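Local coordinates for putative regulator (PDB 3HFI), which is probably a transcriptional regulator of the GntR type, whose UTRA domain would sense a small effector molecule and control DNA binding, at residues R101-I115 and D128-R142. Residues are numbered along the deposited sequence; the frame is centred on the assembly and turned at random.
Sequences RKIRYSESRYAARLI and DAPVLHLEQLVFFSR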
ATOM      1  N   ARG A 101     -16.879   6.539  -8.611  1.00 13.95           N
ATOM      2  CA  ARG A 101     -16.549   6.650  -7.197  1.00 13.43           C
ATOM      3  C   ARG A 101     -15.027   6.721  -7.072  1.00 13.70           C
ATOM      4  O   ARG A 101     -14.350   6.135  -7.894  1.00 15.54           O
ATOM      5  CB  ARG A 101     -17.054   5.444  -6.438  1.00 13.14           C
ATOM      6  CG  ARG A 101     -18.538   5.355  -6.355  1.00 14.26           C
ATOM      7  CD  ARG A 101     -19.010   4.071  -5.590  1.00 14.29           C
ATOM      8  NE  ARG A 101     -20.488   3.930  -5.615  1.00 13.42           N
ATOM      9  CZ  ARG A 101     -21.297   4.352  -4.655  1.00 12.92           C
ATOM     10  NH1 ARG A 101     -20.792   4.980  -3.601  1.00 10.38           N
ATOM     11  NH2 ARG A 101     -22.615   4.196  -4.760  1.00 14.95           N
ATOM     12  N   LYS A 102     -14.496   7.415  -6.058  1.00 12.69           N
ATOM     13  CA  LYS A 102     -13.079   7.420  -5.788  1.00 12.36           C
ATOM     14  C   LYS A 102     -12.778   6.349  -4.768  1.00 11.83           C
ATOM     15  O   LYS A 102     -13.549   6.113  -3.862  1.00 11.17           O
ATOM     16  CB  LYS A 102     -12.603   8.818  -5.291  1.00 12.94           C
ATOM     17  CG  LYS A 102     -12.622   9.884  -6.428  1.00 15.83           C
ATOM     18  CD  LYS A 102     -13.068  11.298  -6.008  1.00 21.57           C
ATOM     19  CE  LYS A 102     -14.014  11.997  -7.100  1.00 25.75           C
ATOM     20  NZ  LYS A 102     -14.558  13.460  -6.852  1.00 25.01           N
ATOM     21  N   ILE A 103     -11.632   5.704  -4.931  1.00 11.76           N
ATOM     22  CA  ILE A 103     -11.014   4.874  -3.900  1.00 11.94           C
ATOM     23  C   ILE A 103     -10.405   5.706  -2.797  1.00 11.76           C
ATOM     24  O   ILE A 103      -9.550   6.541  -3.045  1.00 13.06           O
ATOM     25  CB  ILE A 103      -9.974   3.933  -4.533  1.00 12.87           C
ATOM     26  CG1 ILE A 103     -10.727   2.942  -5.459  1.00 12.58           C
ATOM     27  CG2 ILE A 103      -9.143   3.207  -3.448  1.00 10.83           C
ATOM     28  CD1 ILE A 103      -9.803   2.139  -6.311  1.00 17.01           C
ATOM     29  N   ARG A 104     -10.893   5.503  -1.576  1.00 11.38           N
ATOM     30  CA  ARG A 104     -10.527   6.262  -0.444  1.00 10.75           C
ATOM     31  C   ARG A 104      -9.791   5.555   0.670  1.00 11.70           C
ATOM     32  O   ARG A 104      -9.178   6.262   1.474  1.00 10.72           O
ATOM     33  CB  ARG A 104     -11.752   6.919   0.169  1.00 12.29           C
ATOM     34  CG  ARG A 104     -12.530   7.769  -0.849  1.00 12.02           C
ATOM     35  CD  ARG A 104     -13.620   8.543  -0.156  1.00 10.90           C
ATOM     36  NE  ARG A 104     -14.464   9.167  -1.157  1.00  9.93           N
ATOM     37  CZ  ARG A 104     -14.304  10.388  -1.623  1.00 14.16           C
ATOM     38  NH1 ARG A 104     -13.334  11.182  -1.135  1.00 13.43           N
ATOM     39  NH2 ARG A 104     -15.153  10.847  -2.565  1.00 15.21           N
ATOM     40  N   TYR A 105      -9.847   4.225   0.719  1.00 11.79           N
ATOM     41  CA  TYR A 105      -9.164   3.435   1.736  1.00 13.13           C
ATOM     42  C   TYR A 105      -8.717   2.097   1.238  1.00 12.23           C
ATOM     43  O   TYR A 105      -9.337   1.486   0.344  1.00 12.51           O
ATOM     44  CB  TYR A 105     -10.013   3.100   2.983  1.00 14.03           C
ATOM     45  CG  TYR A 105     -10.759   4.252   3.573  1.00 20.17           C
ATOM     46  CD1 TYR A 105     -10.247   4.941   4.703  1.00 28.03           C
ATOM     47  CD2 TYR A 105     -11.983   4.656   3.056  1.00 24.12           C
ATOM     48  CE1 TYR A 105     -10.939   6.029   5.264  1.00 29.85           C
ATOM     49  CE2 TYR A 105     -12.683   5.723   3.626  1.00 27.90           C
ATOM     50  CZ  TYR A 105     -12.149   6.401   4.714  1.00 30.13           C
ATOM     51  OH  TYR A 105     -12.828   7.474   5.260  1.00 37.00           O
ATOM     52  N   SER A 106      -7.721   1.601   1.949  1.00 12.21           N
ATOM     53  CA  SER A 106      -6.984   0.380   1.686  1.00 13.02           C
ATOM     54  C   SER A 106      -6.618  -0.208   3.044  1.00 13.32           C
ATOM     55  O   SER A 106      -6.179   0.547   3.915  1.00  9.84           O
ATOM     56  CB  SER A 106      -5.608   0.782   1.141  1.00 13.48           C
ATOM     57  OG  SER A 106      -5.465   0.032   0.082  1.00 19.05           O
ATOM     58  N   GLU A 107      -6.630  -1.538   3.172  1.00 13.98           N
ATOM     59  CA  GLU A 107      -6.070  -2.188   4.333  1.00 15.31           C
ATOM     60  C   GLU A 107      -5.255  -3.337   3.762  1.00 14.69           C
ATOM     61  O   GLU A 107      -5.739  -4.027   2.895  1.00 13.36           O
ATOM     62  CB  GLU A 107      -7.180  -2.822   5.178  1.00 17.72           C
ATOM     63  CG  GLU A 107      -8.057  -1.857   5.892  1.00 20.06           C
ATOM     64  CD  GLU A 107      -9.257  -2.525   6.612  1.00 23.03           C
ATOM     65  OE1 GLU A 107      -9.649  -3.685   6.320  1.00 29.88           O
ATOM     66  OE2 GLU A 107      -9.845  -1.836   7.457  1.00 28.28           O
ATOM     67  N   SER A 108      -4.080  -3.610   4.309  1.00 14.04           N
ATOM     68  CA  SER A 108      -3.350  -4.765   3.906  1.00 14.68           C
ATOM     69  C   SER A 108      -2.913  -5.533   5.122  1.00 14.63           C
ATOM     70  O   SER A 108      -2.630  -4.960   6.161  1.00 14.89           O
ATOM     71  CB  SER A 108      -2.098  -4.330   3.143  1.00 15.86           C
ATOM     72  OG  SER A 108      -2.401  -3.480   2.074  1.00 17.49           O
ATOM     73  N   ARG A 109      -2.695  -6.820   4.914  1.00 15.24           N
ATOM     74  CA  ARG A 109      -2.245  -7.740   5.937  1.00 17.35           C
ATOM     75  C   ARG A 109      -1.169  -8.572   5.315  1.00 15.35           C
ATOM     76  O   ARG A 109      -1.344  -9.039   4.209  1.00 13.86           O
ATOM     77  CB  ARG A 109      -3.415  -8.598   6.322  1.00 19.79           C
ATOM     78  CG  ARG A 109      -3.176  -9.517   7.463  1.00 26.11           C
ATOM     79  CD  ARG A 109      -4.544 -10.117   7.749  1.00 37.15           C
ATOM     80  NE  ARG A 109      -4.557 -11.153   8.777  1.00 45.83           N
ATOM     81  CZ  ARG A 109      -5.599 -11.977   8.990  1.00 53.36           C
ATOM     82  NH1 ARG A 109      -6.710 -11.882   8.223  1.00 55.15           N
ATOM     83  NH2 ARG A 109      -5.532 -12.915   9.963  1.00 54.89           N
ATOM     84  N   TYR A 110      -0.023  -8.634   5.948  1.00 14.91           N
ATOM     85  CA  TYR A 110       1.134  -9.245   5.364  1.00 17.37           C
ATOM     86  C   TYR A 110       1.460 -10.569   6.100  1.00 18.87           C
ATOM     87  O   TYR A 110       1.463 -10.606   7.324  1.00 18.17           O
ATOM     88  CB  TYR A 110       2.345  -8.301   5.454  1.00 16.89           C
ATOM     89  CG  TYR A 110       2.122  -6.909   4.889  1.00 22.16           C
ATOM     90  CD1 TYR A 110       2.448  -6.591   3.568  1.00 27.13           C
ATOM     91  CD2 TYR A 110       1.577  -5.905   5.676  1.00 25.81           C
ATOM     92  CE1 TYR A 110       2.222  -5.281   3.050  1.00 29.61           C
ATOM     93  CE2 TYR A 110       1.377  -4.600   5.178  1.00 28.95           C
ATOM     94  CZ  TYR A 110       1.672  -4.303   3.864  1.00 28.57           C
ATOM     95  OH  TYR A 110       1.447  -3.022   3.409  1.00 26.70           O
ATOM     96  N   ALA A 111       1.811 -11.601   5.348  1.00 21.69           N
ATOM     97  CA  ALA A 111       2.058 -12.947   5.906  1.00 24.97           C
ATOM     98  C   ALA A 111       3.114 -13.689   5.074  1.00 27.56           C
ATOM     99  O   ALA A 111       3.218 -13.473   3.879  1.00 29.24           O
ATOM    100  CB  ALA A 111       0.748 -13.743   5.924  1.00 24.02           C
ATOM    101  N   ALA A 112       3.877 -14.575   5.704  1.00 31.15           N
ATOM    102  CA  ALA A 112       4.798 -15.489   4.975  1.00 33.50           C
ATOM    103  C   ALA A 112       4.020 -16.669   4.465  1.00 35.74           C
ATOM    104  O   ALA A 112       3.249 -17.258   5.207  1.00 36.98           O
ATOM    105  CB  ALA A 112       5.913 -15.976   5.871  1.00 33.41           C
ATOM    106  N   ARG A 113       4.187 -16.999   3.194  1.00 38.23           N
ATOM    107  CA  ARG A 113       3.650 -18.259   2.655  1.00 40.27           C
ATOM    108  C   ARG A 113       4.719 -19.045   1.861  1.00 41.24           C
ATOM    109  O   ARG A 113       5.791 -18.529   1.546  1.00 41.55           O
ATOM    110  CB  ARG A 113       2.433 -17.986   1.782  1.00 40.72           C
ATOM    111  CG  ARG A 113       1.314 -17.162   2.485  1.00 43.16           C
ATOM    112  CD  ARG A 113       0.376 -18.034   3.272  1.00 45.44           C
ATOM    113  NE  ARG A 113      -0.229 -19.053   2.405  1.00 46.83           N
ATOM    114  CZ  ARG A 113      -1.404 -18.945   1.769  1.00 47.63           C
ATOM    115  NH1 ARG A 113      -2.170 -17.850   1.892  1.00 49.17           N
ATOM    116  NH2 ARG A 113      -1.826 -19.957   1.012  1.00 47.04           N
ATOM    117  N   LEU A 114       4.430 -20.305   1.558  1.00 42.45           N
ATOM    118  CA  LEU A 114       5.299 -21.101   0.663  1.00 43.02           C
ATOM    119  C   LEU A 114       4.568 -21.252  -0.690  1.00 43.38           C
ATOM    120  O   LEU A 114       3.697 -22.115  -0.827  1.00 44.69           O
ATOM    121  CB  LEU A 114       5.660 -22.443   1.317  1.00 42.59           C
ATOM    122  CG  LEU A 114       6.588 -22.365   2.554  1.00 42.40           C
ATOM    123  CD1 LEU A 114       7.936 -21.748   2.223  1.00 41.65           C
ATOM    124  CD2 LEU A 114       5.978 -21.596   3.726  1.00 43.26           C
ATOM    125  N   ILE A 115       4.953 -20.408  -1.663  1.00 43.10           N
ATOM    126  CA  ILE A 115       4.167 -20.037  -2.885  1.00 42.77           C
ATOM    127  C   ILE A 115       3.113 -21.018  -3.438  1.00 43.23           C
ATOM    128  O   ILE A 115       1.929 -20.662  -3.595  1.00 43.87           O
ATOM    129  CB  ILE A 115       5.156 -19.596  -4.049  1.00 42.58           C
ATOM    130  CG1 ILE A 115       4.395 -19.120  -5.300  1.00 40.96           C
ATOM    131  CG2 ILE A 115       6.239 -20.701  -4.360  1.00 42.02           C
ATOM    132  CD1 ILE A 115       3.736 -17.736  -5.159  1.00 38.60           C
ATOM    133  N   ASP A 128       7.259 -24.365  -3.110  1.00 45.50           N
ATOM    134  CA  ASP A 128       7.675 -24.489  -1.720  1.00 45.22           C
ATOM    135  C   ASP A 128       8.694 -23.439  -1.252  1.00 44.26           C
ATOM    136  O   ASP A 128       9.065 -23.399  -0.089  1.00 44.06           O
ATOM    137  CB  ASP A 128       8.141 -25.913  -1.394  1.00 45.71           C
ATOM    138  CG  ASP A 128       7.196 -26.634  -0.441  1.00 46.76           C
ATOM    139  OD1 ASP A 128       7.539 -26.805   0.744  1.00 48.89           O
ATOM    140  OD2 ASP A 128       6.102 -27.032  -0.877  1.00 47.62           O
ATOM    141  N   ALA A 129       9.109 -22.559  -2.146  1.00 42.97           N
ATOM    142  CA  ALA A 129       9.809 -21.358  -1.724  1.00 41.66           C
ATOM    143  C   ALA A 129       8.876 -20.477  -0.878  1.00 40.00           C
ATOM    144  O   ALA A 129       7.676 -20.459  -1.092  1.00 39.15           O
ATOM    145  CB  ALA A 129      10.277 -20.592  -2.929  1.00 41.87           C
ATOM    146  N   PRO A 130       9.429 -19.755   0.089  1.00 38.43           N
ATOM    147  CA  PRO A 130       8.640 -18.779   0.845  1.00 37.38           C
ATOM    148  C   PRO A 130       8.544 -17.417   0.122  1.00 35.59           C
ATOM    149  O   PRO A 130       9.554 -16.887  -0.376  1.00 35.47           O
ATOM    150  CB  PRO A 130       9.419 -18.638   2.169  1.00 37.66           C
ATOM    151  CG  PRO A 130      10.821 -18.990   1.824  1.00 37.94           C
ATOM    152  CD  PRO A 130      10.696 -20.078   0.783  1.00 38.49           C
ATOM    153  N   VAL A 131       7.343 -16.861   0.075  1.00 33.26           N
ATOM    154  CA  VAL A 131       7.139 -15.559  -0.528  1.00 31.13           C
ATOM    155  C   VAL A 131       6.389 -14.685   0.460  1.00 29.80           C
ATOM    156  O   VAL A 131       5.795 -15.194   1.421  1.00 29.42           O
ATOM    157  CB  VAL A 131       6.370 -15.694  -1.831  1.00 30.76           C
ATOM    158  CG1 VAL A 131       7.181 -16.507  -2.799  1.00 30.88           C
ATOM    159  CG2 VAL A 131       5.024 -16.349  -1.589  1.00 30.72           C
ATOM    160  N   LEU A 132       6.429 -13.372   0.242  1.00 27.86           N
ATOM    161  CA  LEU A 132       5.582 -12.480   1.009  1.00 26.33           C
ATOM    162  C   LEU A 132       4.194 -12.532   0.398  1.00 23.87           C
ATOM    163  O   LEU A 132       3.995 -12.343  -0.811  1.00 22.54           O
ATOM    164  CB  LEU A 132       6.114 -11.040   1.048  1.00 27.00           C
ATOM    165  CG  LEU A 132       5.197 -10.075   1.837  1.00 29.94           C
ATOM    166  CD1 LEU A 132       5.434 -10.218   3.369  1.00 32.37           C
ATOM    167  CD2 LEU A 132       5.409  -8.632   1.404  1.00 32.59           C
ATOM    168  N   HIS A 133       3.224 -12.803   1.250  1.00 21.42           N
ATOM    169  CA  HIS A 133       1.847 -12.799   0.828  1.00 20.20           C
ATOM    170  C   HIS A 133       1.155 -11.581   1.460  1.00 18.66           C
ATOM    171  O   HIS A 133       1.274 -11.337   2.654  1.00 18.58           O
ATOM    172  CB  HIS A 133       1.158 -14.074   1.252  1.00 19.66           C
ATOM    173  CG  HIS A 133      -0.305 -14.074   0.997  1.00 20.16           C
ATOM    174  ND1 HIS A 133      -0.833 -14.058  -0.281  1.00 22.36           N
ATOM    175  CD2 HIS A 133      -1.357 -14.159   1.834  1.00 22.04           C
ATOM    176  CE1 HIS A 133      -2.147 -14.080  -0.217  1.00 20.25           C
ATOM    177  NE2 HIS A 133      -2.496 -14.153   1.052  1.00 23.70           N
ATOM    178  N   LEU A 134       0.433 -10.852   0.640  1.00 17.16           N
ATOM    179  CA  LEU A 134      -0.373  -9.732   1.078  1.00 17.14           C
ATOM    180  C   LEU A 134      -1.825  -9.983   0.741  1.00 16.55           C
ATOM    181  O   LEU A 134      -2.133 -10.464  -0.362  1.00 14.70           O
ATOM    182  CB  LEU A 134       0.132  -8.547   0.328  1.00 18.31           C
ATOM    183  CG  LEU A 134      -0.419  -7.189   0.539  1.00 22.00           C
ATOM    184  CD1 LEU A 134       0.831  -6.473   0.986  1.00 27.83           C
ATOM    185  CD2 LEU A 134      -0.940  -6.610  -0.767  1.00 24.34           C
ATOM    186  N   GLU A 135      -2.728  -9.732   1.698  1.00 15.98           N
ATOM    187  CA  GLU A 135      -4.165  -9.584   1.375  1.00 16.44           C
ATOM    188  C   GLU A 135      -4.473  -8.117   1.490  1.00 14.89           C
ATOM    189  O   GLU A 135      -4.160  -7.521   2.498  1.00 14.54           O
ATOM    190  CB  GLU A 135      -5.084 -10.277   2.374  1.00 15.61           C
ATOM    191  CG  GLU A 135      -5.048 -11.753   2.410  1.00 23.11           C
ATOM    192  CD  GLU A 135      -6.013 -12.305   3.480  1.00 27.56           C
ATOM    193  OE1 GLU A 135      -6.164 -11.698   4.550  1.00 39.30           O
ATOM    194  OE2 GLU A 135      -6.637 -13.318   3.268  1.00 28.51           O
ATOM    195  N   GLN A 136      -5.162  -7.554   0.514  1.00 14.58           N
ATOM    196  CA  GLN A 136      -5.472  -6.157   0.522  1.00 13.16           C
ATOM    197  C   GLN A 136      -6.928  -5.948   0.203  1.00 13.52           C
ATOM    198  O   GLN A 136      -7.445  -6.491  -0.785  1.00 14.93           O
ATOM    199  CB  GLN A 136      -4.664  -5.466  -0.554  1.00 13.09           C
ATOM    200  CG  GLN A 136      -4.904  -3.947  -0.563  1.00 15.06           C
ATOM    201  CD  GLN A 136      -4.131  -3.254  -1.616  1.00 18.67           C
ATOM    202  OE1 GLN A 136      -4.343  -3.503  -2.838  1.00 17.59           O
ATOM    203  NE2 GLN A 136      -3.188  -2.371  -1.181  1.00 16.63           N
ATOM    204  N   LEU A 137      -7.589  -5.152   1.010  1.00 12.17           N
ATOM    205  CA  LEU A 137      -8.985  -4.831   0.809  1.00 12.42           C
ATOM    206  C   LEU A 137      -9.005  -3.355   0.432  1.00 11.75           C
ATOM    207  O   LEU A 137      -8.456  -2.559   1.131  1.00 10.74           O
ATOM    208  CB  LEU A 137      -9.785  -5.115   2.096  1.00 11.62           C
ATOM    209  CG  LEU A 137     -11.310  -5.106   2.030  1.00 14.75           C
ATOM    210  CD1 LEU A 137     -11.855  -5.975   0.913  1.00  6.17           C
ATOM    211  CD2 LEU A 137     -11.947  -5.498   3.366  1.00 14.75           C
ATOM    212  N   VAL A 138      -9.687  -3.032  -0.658  1.00 12.91           N
ATOM    213  CA  VAL A 138      -9.772  -1.695  -1.251  1.00 12.66           C
ATOM    214  C   VAL A 138     -11.223  -1.224  -1.204  1.00 13.00           C
ATOM    215  O   VAL A 138     -12.124  -1.994  -1.522  1.00 14.40           O
ATOM    216  CB  VAL A 138      -9.219  -1.717  -2.706  1.00 12.33           C
ATOM    217  CG1 VAL A 138      -9.324  -0.320  -3.363  1.00 10.73           C
ATOM    218  CG2 VAL A 138      -7.725  -2.204  -2.699  1.00 10.59           C
ATOM    219  N   PHE A 139     -11.443   0.030  -0.759  1.00 13.11           N
ATOM    220  CA  PHE A 139     -12.759   0.565  -0.425  1.00 12.73           C
ATOM    221  C   PHE A 139     -12.991   1.855  -1.181  1.00 14.53           C
ATOM    222  O   PHE A 139     -12.071   2.682  -1.325  1.00 14.88           O
ATOM    223  CB  PHE A 139     -12.852   0.975   1.028  1.00 13.22           C
ATOM    224  CG  PHE A 139     -12.733  -0.138   2.030  1.00 14.36           C
ATOM    225  CD1 PHE A 139     -13.824  -0.529   2.772  1.00 15.14           C
ATOM    226  CD2 PHE A 139     -11.505  -0.692   2.320  1.00 15.41           C
ATOM    227  CE1 PHE A 139     -13.695  -1.507   3.773  1.00 17.38           C
ATOM    228  CE2 PHE A 139     -11.338  -1.669   3.305  1.00 13.25           C
ATOM    229  CZ  PHE A 139     -12.453  -2.075   4.045  1.00 16.40           C
ATOM    230  N   PHE A 140     -14.237   2.060  -1.610  1.00 14.09           N
ATOM    231  CA  PHE A 140     -14.700   3.378  -1.969  1.00 15.20           C
ATOM    232  C   PHE A 140     -15.022   4.224  -0.753  1.00 16.70           C
ATOM    233  O   PHE A 140     -14.741   5.402  -0.691  1.00 19.34           O
ATOM    234  CB  PHE A 140     -15.972   3.234  -2.775  1.00 15.56           C
ATOM    235  CG  PHE A 140     -15.776   2.680  -4.157  1.00 13.31           C
ATOM    236  CD1 PHE A 140     -14.750   3.138  -4.987  1.00 14.36           C
ATOM    237  CD2 PHE A 140     -16.646   1.719  -4.642  1.00 15.01           C
ATOM    238  CE1 PHE A 140     -14.618   2.629  -6.277  1.00 13.86           C
ATOM    239  CE2 PHE A 140     -16.538   1.233  -5.963  1.00 14.70           C
ATOM    240  CZ  PHE A 140     -15.533   1.684  -6.763  1.00 13.51           C
ATOM    241  N   SER A 141     -15.692   3.650   0.209  1.00 17.50           N
ATOM    242  CA  SER A 141     -16.005   4.382   1.397  1.00 18.08           C
ATOM    243  C   SER A 141     -15.781   3.400   2.496  1.00 20.20           C
ATOM    244  O   SER A 141     -15.646   2.194   2.244  1.00 18.56           O
ATOM    245  CB  SER A 141     -17.454   4.877   1.429  1.00 18.47           C
ATOM    246  OG  SER A 141     -18.367   3.785   1.553  1.00 16.11           O
ATOM    247  N   ARG A 142     -15.772   3.921   3.710  1.00 22.64           N
ATOM    248  CA  ARG A 142     -15.500   3.124   4.869  1.00 25.61           C
ATOM    249  C   ARG A 142     -16.438   1.932   4.917  1.00 26.32           C
ATOM    250  O   ARG A 142     -16.065   0.879   5.381  1.00 29.49           O
ATOM    251  CB  ARG A 142     -15.678   3.981   6.131  1.00 26.77           C
ATOM    252  CG  ARG A 142     -14.924   3.459   7.315  1.00 32.46           C
ATOM    253  CD  ARG A 142     -15.184   4.318   8.549  1.00 41.00           C
ATOM    254  NE  ARG A 142     -14.479   5.605   8.484  1.00 47.20           N
ATOM    255  CZ  ARG A 142     -13.177   5.799   8.752  1.00 51.47           C
ATOM    256  NH1 ARG A 142     -12.372   4.790   9.112  1.00 52.81           N
ATOM    257  NH2 ARG A 142     -12.670   7.032   8.657  1.00 54.16           N
TER
HETATM  258  O   HOH W   1     -16.055   6.972   4.112  1.00  5.72           O
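Phe-140 lies flat under the aliphatic part of Arg-101: CB of Arg-101 stands 3.7 Å from the ring centroid in a CH-pi contact, and the extended chain carries CD on over the same ring. Ile-103 meets the ring through CG1, while its CG2, anti to the backbone N, packs 3.5 Å from CG1 of Val-138. Ile-95 and Phe-92 of helix 91-99 also cover this apolar cluster, a fitting place for a large aromatic and branched side chains.

Beside it, Phe-139 O accepts a hydrogen bond from Arg-104 N (3.1 Å) and a weak one from Tyr-105 N, a classic beta bulge. Regular antiparallel pairing then runs on to Leu-114 and Pro-130, with N-H...O bonds such as Leu-137 N to Glu-107 O at 2.9 Å, and Ile-115 N closes it on Ala-129 O. The OG atoms of small Ser-106 and Ser-108 each lie 3.5 Å from Gln-136 NE2 without a bond; Ser-106 OG instead bonds weakly to Tyr-110 OH of the second subunit. The amide ending the extended Gln-136 chain hydrogen-bonds through NE2 and OE1 to Tyr-159 O and Gly-161 N of that subunit.

On the face bearing Tyr-105, Glu-107, Arg-109 and Arg-113, exposed charged chains lie along the outer strand beside buried Leu-137 and Phe-139. Arg-109 and Glu-135 lie side by side in a long salt bridge, NH1 to OE1 3.7 Å; Glu-135 OE2 hydrogen-bonds to Tyr-39. Arg-113, bent at chi2 (-86°) and chi3, places NH1 over one face of the His-133 ring. Near the bulge, the Tyr-105 hydroxyl lies over one face of the exposed Arg-142 guanidinium.

These are the last two strands of the antiparallel UTRA-domain sheet, joined through helix 117-123; outermost 105-114 pairs at residues 105-109 with the second subunit, carrying the sheet across a dimer interface.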